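Local coordinates for chorismate synthase (Aquifex aeolicus, PDB 1Q1L), which probably catalyses, with reduced FMN as cofactor, the anti-1,4-elimination of phosphate from 5-enolpyruvylshikimate-3-phosphate that yields chorismate, the last step of the shikimate pathway, at residues Ser5-Thr13 and Ala372-Asp382; Gly243-Asp253 and Gly306-Gly314. All coordinates share one frame; numbering follows the deposited sequence.

In the fold
Contact 1 (Ser5-Thr13 with Ala372-Asp382) joins the N-terminal segment to the end of helix 356-379, closing a loop of some 360 residues. Contact 2 (Gly243-Asp253 with Gly306-Gly314) is nested within that loop and sets a two-stranded hairpin against the start of helix 252-261. Their centres lie about 15 Å apart, and the two contacts touch directly: Glu377 OE1 forms a salt bridge with Arg250 NH1 at 3.0 Å, and Ala374 CB packs on Ile252 CD1 at 4.0 Å. Both lie away from the predicted FMN and NADP sites. Each also reaches the fourth subunit of the homotetramer: Phe11 meets Trp248 of the fourth subunit and Trp248 meets Phe11 of that subunit, the ring planes about 5° apart.

Contact 1 (Ser5-Thr13 and Ala372-Asp382); sequences SLRYLRFLT and ADALLEKLGGD
Leu376 packs against Tyr8 and Leu9 at the apolar centre, its CB lying over one face of the Tyr8 ring, 3.7 Å from the centroid, in a CH-pi contact. Its CD1 presses on Leu9 CD2 at 3.4 Å, tighter than usual for two carbons, while the other methyl of Leu9, CD1, reaches Ala372 CB. With CG anti to the backbone N (chi1 -169°), the Tyr8 ring lies along the last turn, and its OH reaches past the helix end to donate to Gly381 O at 2.7 Å. Replacing this tyrosine by an alanine would probably open a gap over Leu376 CB and leave Gly381 O without this donor. Farther out, the carboxylate of Asp373 grips three successive backbone N-H groups. Arg7 N meets the syn lone pair of OD2 at 2.8 Å, with an N-H...O angle of 169°, whereas OD1 accepts both Tyr8 N, from the syn side, and Leu9 N, nearly along its C-O axis, each at 2.7 Å. At the polar edge Arg7 CG lies beside the Glu377 carboxylate, which is paired with Arg255. One buried carboxylate thus fixes the loop before strand 10-14 to helix 356-379, and the three N-H dipoles would be expected to stabilise its negative charge.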
# COMPACT_ATOMS: atom_id res chain seq x y z
N SER A 5 -6.23 1.36 -5.63
CA SER A 5 -5.59 1.75 -4.34
C SER A 5 -5.38 3.26 -4.25
O SER A 5 -4.79 3.87 -5.14
CB SER A 5 -4.25 1.03 -4.19
OG SER A 5 -3.65 1.32 -2.94
N LEU A 6 -5.88 3.85 -3.17
CA LEU A 6 -5.76 5.29 -2.94
C LEU A 6 -4.36 5.65 -2.45
O LEU A 6 -3.65 4.81 -1.90
CB LEU A 6 -6.81 5.72 -1.91
CG LEU A 6 -8.24 5.92 -2.42
CD1 LEU A 6 -8.58 4.93 -3.51
CD2 LEU A 6 -9.20 5.79 -1.25
N ARG A 7 -3.98 6.91 -2.66
CA ARG A 7 -2.65 7.38 -2.25
C ARG A 7 -2.65 8.01 -0.86
O ARG A 7 -1.68 7.87 -0.11
CB ARG A 7 -2.12 8.41 -3.25
CG ARG A 7 -2.16 8.01 -4.72
CD ARG A 7 -1.11 6.99 -5.10
NE ARG A 7 -1.52 5.62 -4.79
CZ ARG A 7 -0.80 4.54 -5.07
NH1 ARG A 7 0.38 4.66 -5.67
NH2 ARG A 7 -1.26 3.33 -4.76
N TYR A 8 -3.73 8.70 -0.51
CA TYR A 8 -3.83 9.39 0.77
C TYR A 8 -4.92 8.86 1.70
O TYR A 8 -4.65 8.53 2.86
CB TYR A 8 -4.06 10.88 0.53
CG TYR A 8 -3.91 11.74 1.76
CD1 TYR A 8 -2.68 12.30 2.10
CD2 TYR A 8 -5.01 12.01 2.58
CE1 TYR A 8 -2.54 13.10 3.23
CE2 TYR A 8 -4.88 12.81 3.71
CZ TYR A 8 -3.65 13.35 4.03
OH TYR A 8 -3.53 14.16 5.14
N LEU A 9 -6.16 8.81 1.21
CA LEU A 9 -7.27 8.32 2.02
C LEU A 9 -7.22 6.81 2.11
O LEU A 9 -6.55 6.15 1.31
CB LEU A 9 -8.61 8.72 1.40
CG LEU A 9 -8.98 10.20 1.35
CD1 LEU A 9 -10.27 10.35 0.57
CD2 LEU A 9 -9.11 10.76 2.76
N ARG A 10 -7.92 6.26 3.09
CA ARG A 10 -7.97 4.82 3.29
C ARG A 10 -9.38 4.51 3.78
O ARG A 10 -9.94 5.27 4.58
CB ARG A 10 -6.99 4.36 4.37
CG ARG A 10 -5.66 5.09 4.41
CD ARG A 10 -4.97 4.88 5.76
NE ARG A 10 -4.40 3.55 5.91
CZ ARG A 10 -3.75 3.12 6.99
NH1 ARG A 10 -3.59 3.91 8.04
NH2 ARG A 10 -3.23 1.90 7.00
N PHE A 11 -9.95 3.42 3.31
CA PHE A 11 -11.26 3.04 3.78
C PHE A 11 -11.52 1.58 3.52
O PHE A 11 -10.90 0.98 2.64
CB PHE A 11 -12.35 3.95 3.17
CG PHE A 11 -12.77 3.57 1.77
CD1 PHE A 11 -13.74 2.60 1.56
CD2 PHE A 11 -12.24 4.23 0.66
CE1 PHE A 11 -14.18 2.28 0.27
CE2 PHE A 11 -12.67 3.92 -0.63
CZ PHE A 11 -13.64 2.95 -0.83
N LEU A 12 -12.38 1.00 4.33
CA LEU A 12 -12.77 -0.39 4.17
C LEU A 12 -14.26 -0.43 4.41
O LEU A 12 -14.78 0.36 5.18
CB LEU A 12 -12.07 -1.28 5.20
CG LEU A 12 -10.59 -1.55 5.00
CD1 LEU A 12 -10.05 -2.34 6.18
CD2 LEU A 12 -10.38 -2.31 3.68
N THR A 13 -14.94 -1.33 3.71
CA THR A 13 -16.38 -1.50 3.88
C THR A 13 -16.60 -2.98 4.16
O THR A 13 -15.74 -3.81 3.83
CB THR A 13 -17.19 -1.12 2.62
OG1 THR A 13 -16.92 -2.06 1.58
CG2 THR A 13 -16.82 0.28 2.15
N ALA A 372 -11.03 13.39 -3.96
CA ALA A 372 -10.69 13.83 -2.61
C ALA A 372 -9.31 13.28 -2.27
O ALA A 372 -8.47 13.97 -1.70
CB ALA A 372 -11.73 13.31 -1.60
N ASP A 373 -9.09 12.02 -2.64
CA ASP A 373 -7.81 11.37 -2.41
C ASP A 373 -6.69 12.12 -3.13
O ASP A 373 -5.65 12.44 -2.54
CB ASP A 373 -7.87 9.92 -2.91
CG ASP A 373 -6.59 9.16 -2.66
OD1 ASP A 373 -6.20 9.05 -1.48
OD2 ASP A 373 -5.96 8.68 -3.63
N ALA A 374 -6.90 12.39 -4.42
CA ALA A 374 -5.91 13.09 -5.23
C ALA A 374 -5.67 14.53 -4.77
O ALA A 374 -4.58 15.05 -4.92
CB ALA A 374 -6.36 13.10 -6.69
N LEU A 375 -6.70 15.16 -4.21
CA LEU A 375 -6.54 16.53 -3.74
C LEU A 375 -5.70 16.52 -2.47
O LEU A 375 -4.79 17.33 -2.31
CB LEU A 375 -7.90 17.17 -3.49
CG LEU A 375 -7.85 18.67 -3.17
CD1 LEU A 375 -7.12 19.42 -4.27
CD2 LEU A 375 -9.27 19.21 -3.01
N LEU A 376 -5.99 15.58 -1.57
CA LEU A 376 -5.24 15.49 -0.32
C LEU A 376 -3.79 15.09 -0.59
O LEU A 376 -2.88 15.52 0.13
CB LEU A 376 -5.90 14.48 0.62
CG LEU A 376 -7.18 15.00 1.28
CD1 LEU A 376 -7.94 13.84 1.93
CD2 LEU A 376 -6.80 16.06 2.32
N GLU A 377 -3.57 14.29 -1.63
CA GLU A 377 -2.24 13.85 -2.04
C GLU A 377 -1.39 15.06 -2.44
O GLU A 377 -0.20 15.13 -2.15
CB GLU A 377 -2.35 12.89 -3.22
CG GLU A 377 -1.02 12.40 -3.79
CD GLU A 377 -1.19 11.61 -5.08
OE1 GLU A 377 -0.21 10.97 -5.52
OE2 GLU A 377 -2.30 11.62 -5.67
N LYS A 378 -2.02 16.00 -3.14
CA LYS A 378 -1.35 17.20 -3.60
C LYS A 378 -1.15 18.23 -2.48
O LYS A 378 -0.08 18.81 -2.35
CB LYS A 378 -2.18 17.84 -4.73
CG LYS A 378 -1.68 19.20 -5.19
CD LYS A 378 -0.31 19.11 -5.84
CE LYS A 378 0.11 20.45 -6.41
NZ LYS A 378 1.45 20.42 -7.05
N LEU A 379 -2.19 18.43 -1.68
CA LEU A 379 -2.16 19.40 -0.60
C LEU A 379 -1.61 18.94 0.75
O LEU A 379 -0.93 19.71 1.42
CB LEU A 379 -3.58 19.95 -0.39
CG LEU A 379 -4.04 21.19 -1.18
CD1 LEU A 379 -3.35 21.29 -2.53
CD2 LEU A 379 -5.55 21.12 -1.34
N GLY A 380 -1.88 17.70 1.14
CA GLY A 380 -1.43 17.22 2.44
C GLY A 380 -2.34 17.89 3.46
O GLY A 380 -3.42 18.36 3.09
N GLY A 381 -1.93 17.94 4.73
CA GLY A 381 -2.75 18.60 5.73
C GLY A 381 -3.53 17.70 6.68
O GLY A 381 -3.94 16.60 6.31
N ASP A 382 -3.76 18.19 7.90
CA ASP A 382 -4.49 17.43 8.90
C ASP A 382 -5.76 18.14 9.39
O ASP A 382 -6.60 17.54 10.05
CB ASP A 382 -3.56 17.10 10.08
CG ASP A 382 -2.44 16.14 9.69
OD1 ASP A 382 -2.74 15.04 9.19
OD2 ASP A 382 -1.25 16.49 9.90

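Contact 2 (Gly243-Asp253 and Gly306-Gly314); sequences GSHIQWDRRID and GTEGGITNG
A type I' beta hairpin, strands 307-308 and 311-312 with Gly309 and Gly310 at the turn, docks against the N-terminus of helix 252-261 and the loop before it. The direct hydrogen bond across the contact runs from Ile252 N to Gly310 O, at 2.8 Å with an N-H...O angle of 171°. The N-H, in the first turn of the helix, approaches 32° out of the carbonyl plane. Arg251, at the N-cap position, crosses the turn with its chain extended from CG to NE and turned at chi4 (-95°), so that Gly309 O lies over one face of the guanidinium. Its aliphatic part runs close to Gly310: a CB there would clash with Arg251 CG, and the backbone angles of Gly310 already call for glycine. The same holds for Gly243, where a CB would strike Gly310 O.

On one flank Ile311 lies alongside His245, its CD1 at the ring edge, 3.6 Å from His245 CD2, and its CG1 resting on Ser244 CA. On the helix side Ile252 CG2 packs on Thr307 CB at 3.8 Å, and its CG1 approaches Thr312 CG2; beyond the hairpin, Ile252 also touches Val370 of helix 356-379. Thr307 OG1 is hydrogen-bonded to Lys267 of the fourth subunit, so the subunit interface borders this packing. A water links helix start and hairpin: it donates to Asp253 OD2 at 2.6 Å, accepts from Gly310 N at 2.8 Å and is also hydrogen-bonded to Thr307 OG1 at 3.0 Å.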
# COMPACT_ATOMS: atom_id res chain seq x y z
N GLY A 243 -3.12 14.14 -9.68
CA GLY A 243 -2.70 12.94 -10.36
C GLY A 243 -1.30 13.25 -10.85
O GLY A 243 -0.84 14.37 -10.66
N SER A 244 -0.63 12.30 -11.47
CA SER A 244 0.73 12.55 -11.94
C SER A 244 1.13 11.61 -13.06
O SER A 244 0.63 10.50 -13.16
CB SER A 244 1.73 12.41 -10.78
OG SER A 244 3.06 12.63 -11.23
N HIS A 245 2.06 12.07 -13.88
CA HIS A 245 2.54 11.29 -15.02
C HIS A 245 3.81 10.50 -14.70
O HIS A 245 4.22 9.65 -15.49
CB HIS A 245 2.85 12.25 -16.17
CG HIS A 245 3.98 13.18 -15.87
ND1 HIS A 245 5.29 12.89 -16.19
CD2 HIS A 245 4.01 14.36 -15.20
CE1 HIS A 245 6.07 13.84 -15.73
NE2 HIS A 245 5.32 14.75 -15.13
N ILE A 246 4.43 10.78 -13.56
CA ILE A 246 5.69 10.11 -13.21
C ILE A 246 5.69 8.59 -13.08
O ILE A 246 6.71 7.94 -13.32
CB ILE A 246 6.32 10.73 -11.93
CG1 ILE A 246 5.46 10.46 -10.70
CG2 ILE A 246 6.48 12.23 -12.10
CD1 ILE A 246 6.16 10.83 -9.40
N GLN A 247 4.56 8.00 -12.69
CA GLN A 247 4.47 6.55 -12.57
C GLN A 247 3.08 6.16 -13.05
O GLN A 247 2.12 6.90 -12.86
CB GLN A 247 4.70 6.12 -11.12
CG GLN A 247 5.12 4.66 -10.94
CD GLN A 247 6.48 4.34 -11.57
OE1 GLN A 247 7.36 5.20 -11.64
NE2 GLN A 247 6.66 3.10 -11.99
N TRP A 248 2.98 4.99 -13.67
CA TRP A 248 1.72 4.52 -14.24
C TRP A 248 0.54 4.54 -13.26
O TRP A 248 -0.56 4.95 -13.63
CB TRP A 248 1.87 3.11 -14.82
CG TRP A 248 1.99 2.04 -13.78
CD1 TRP A 248 3.08 1.74 -13.02
CD2 TRP A 248 0.94 1.17 -13.32
NE1 TRP A 248 2.78 0.75 -12.11
CE2 TRP A 248 1.47 0.38 -12.27
CE3 TRP A 248 -0.40 0.99 -13.69
CZ2 TRP A 248 0.71 -0.57 -11.59
CZ3 TRP A 248 -1.16 0.04 -13.01
CH2 TRP A 248 -0.60 -0.73 -11.97
N ASP A 249 0.78 4.11 -12.03
CA ASP A 249 -0.29 4.05 -11.03
C ASP A 249 -0.69 5.40 -10.43
O ASP A 249 -1.61 5.45 -9.62
CB ASP A 249 0.07 3.07 -9.90
CG ASP A 249 1.45 3.32 -9.31
OD1 ASP A 249 1.99 4.44 -9.46
OD2 ASP A 249 2.00 2.40 -8.67
N ARG A 250 -0.02 6.48 -10.82
CA ARG A 250 -0.35 7.80 -10.29
C ARG A 250 -1.23 8.60 -11.26
O ARG A 250 -1.81 9.62 -10.90
CB ARG A 250 0.91 8.59 -9.97
CG ARG A 250 1.65 8.12 -8.72
CD ARG A 250 3.04 8.73 -8.66
NE ARG A 250 3.22 9.68 -7.56
CZ ARG A 250 2.44 10.72 -7.31
NH1 ARG A 250 1.38 10.97 -8.08
NH2 ARG A 250 2.72 11.54 -6.30
N ARG A 251 -1.33 8.12 -12.49
CA ARG A 251 -2.13 8.80 -13.50
C ARG A 251 -3.60 8.85 -13.07
O ARG A 251 -4.20 7.82 -12.76
CB ARG A 251 -1.98 8.09 -14.83
CG ARG A 251 -0.60 8.31 -15.44
CD ARG A 251 -0.36 7.48 -16.69
NE ARG A 251 0.55 8.17 -17.59
CZ ARG A 251 0.16 8.94 -18.60
NH1 ARG A 251 -1.13 9.12 -18.84
NH2 ARG A 251 1.06 9.56 -19.35
N ILE A 252 -4.16 10.06 -13.07
CA ILE A 252 -5.53 10.27 -12.65
C ILE A 252 -6.56 9.46 -13.44
O ILE A 252 -7.54 8.96 -12.87
CB ILE A 252 -5.90 11.78 -12.69
CG1 ILE A 252 -7.16 12.04 -11.88
CG2 ILE A 252 -6.10 12.24 -14.13
CD1 ILE A 252 -7.01 11.71 -10.41
N ASP A 253 -6.34 9.31 -14.74
CA ASP A 253 -7.28 8.56 -15.58
C ASP A 253 -7.36 7.10 -15.16
O ASP A 253 -8.44 6.53 -15.05
CB ASP A 253 -6.86 8.66 -17.05
CG ASP A 253 -5.36 8.65 -17.23
OD1 ASP A 253 -4.69 7.70 -16.76
OD2 ASP A 253 -4.83 9.60 -17.85
N GLY A 306 -11.22 16.61 -19.10
CA GLY A 306 -10.51 17.19 -17.97
C GLY A 306 -9.16 16.64 -17.56
O GLY A 306 -8.62 17.07 -16.54
N THR A 307 -8.60 15.70 -18.33
CA THR A 307 -7.30 15.14 -17.99
C THR A 307 -6.39 15.09 -19.22
O THR A 307 -6.85 14.81 -20.33
CB THR A 307 -7.41 13.71 -17.40
OG1 THR A 307 -7.35 12.74 -18.45
CG2 THR A 307 -8.73 13.53 -16.64
N GLU A 308 -5.12 15.38 -19.01
CA GLU A 308 -4.11 15.37 -20.07
C GLU A 308 -2.84 14.72 -19.53
O GLU A 308 -2.25 15.20 -18.57
CB GLU A 308 -3.75 16.80 -20.50
CG GLU A 308 -4.82 17.56 -21.24
CD GLU A 308 -4.41 19.00 -21.52
OE1 GLU A 308 -5.18 19.74 -22.17
OE2 GLU A 308 -3.30 19.40 -21.07
N GLY A 309 -2.42 13.62 -20.16
CA GLY A 309 -1.20 12.95 -19.75
C GLY A 309 -1.15 12.48 -18.30
O GLY A 309 -0.10 12.54 -17.67
N GLY A 310 -2.28 12.01 -17.78
CA GLY A 310 -2.31 11.53 -16.41
C GLY A 310 -2.58 12.58 -15.35
O GLY A 310 -2.71 12.25 -14.17
N ILE A 311 -2.69 13.84 -15.76
CA ILE A 311 -2.93 14.92 -14.82
C ILE A 311 -4.21 15.68 -15.17
O ILE A 311 -4.56 15.78 -16.35
CB ILE A 311 -1.74 15.91 -14.83
CG1 ILE A 311 -0.43 15.17 -14.55
CG2 ILE A 311 -1.94 16.99 -13.80
CD1 ILE A 311 0.82 16.01 -14.78
N THR A 312 -4.90 16.22 -14.15
CA THR A 312 -6.12 16.99 -14.40
C THR A 312 -5.80 18.29 -15.14
O THR A 312 -4.72 18.87 -14.96
CB THR A 312 -6.88 17.33 -13.10
OG1 THR A 312 -5.98 17.94 -12.16
CG2 THR A 312 -7.49 16.07 -12.50
N ASN A 313 -6.79 18.73 -15.93
CA ASN A 313 -6.74 19.92 -16.80
C ASN A 313 -7.19 21.26 -16.25
O ASN A 313 -6.74 22.31 -16.71
CB ASN A 313 -7.61 19.67 -18.04
CG ASN A 313 -6.80 19.54 -19.28
OD1 ASN A 313 -7.34 19.31 -20.37
ND2 ASN A 313 -5.49 19.69 -19.14
N GLY A 314 -8.11 21.23 -15.31
CA GLY A 314 -8.65 22.46 -14.80
C GLY A 314 -10.01 22.51 -15.46
O GLY A 314 -10.90 23.20 -14.99
O HOH W 1 -4.63 11.82 -19.20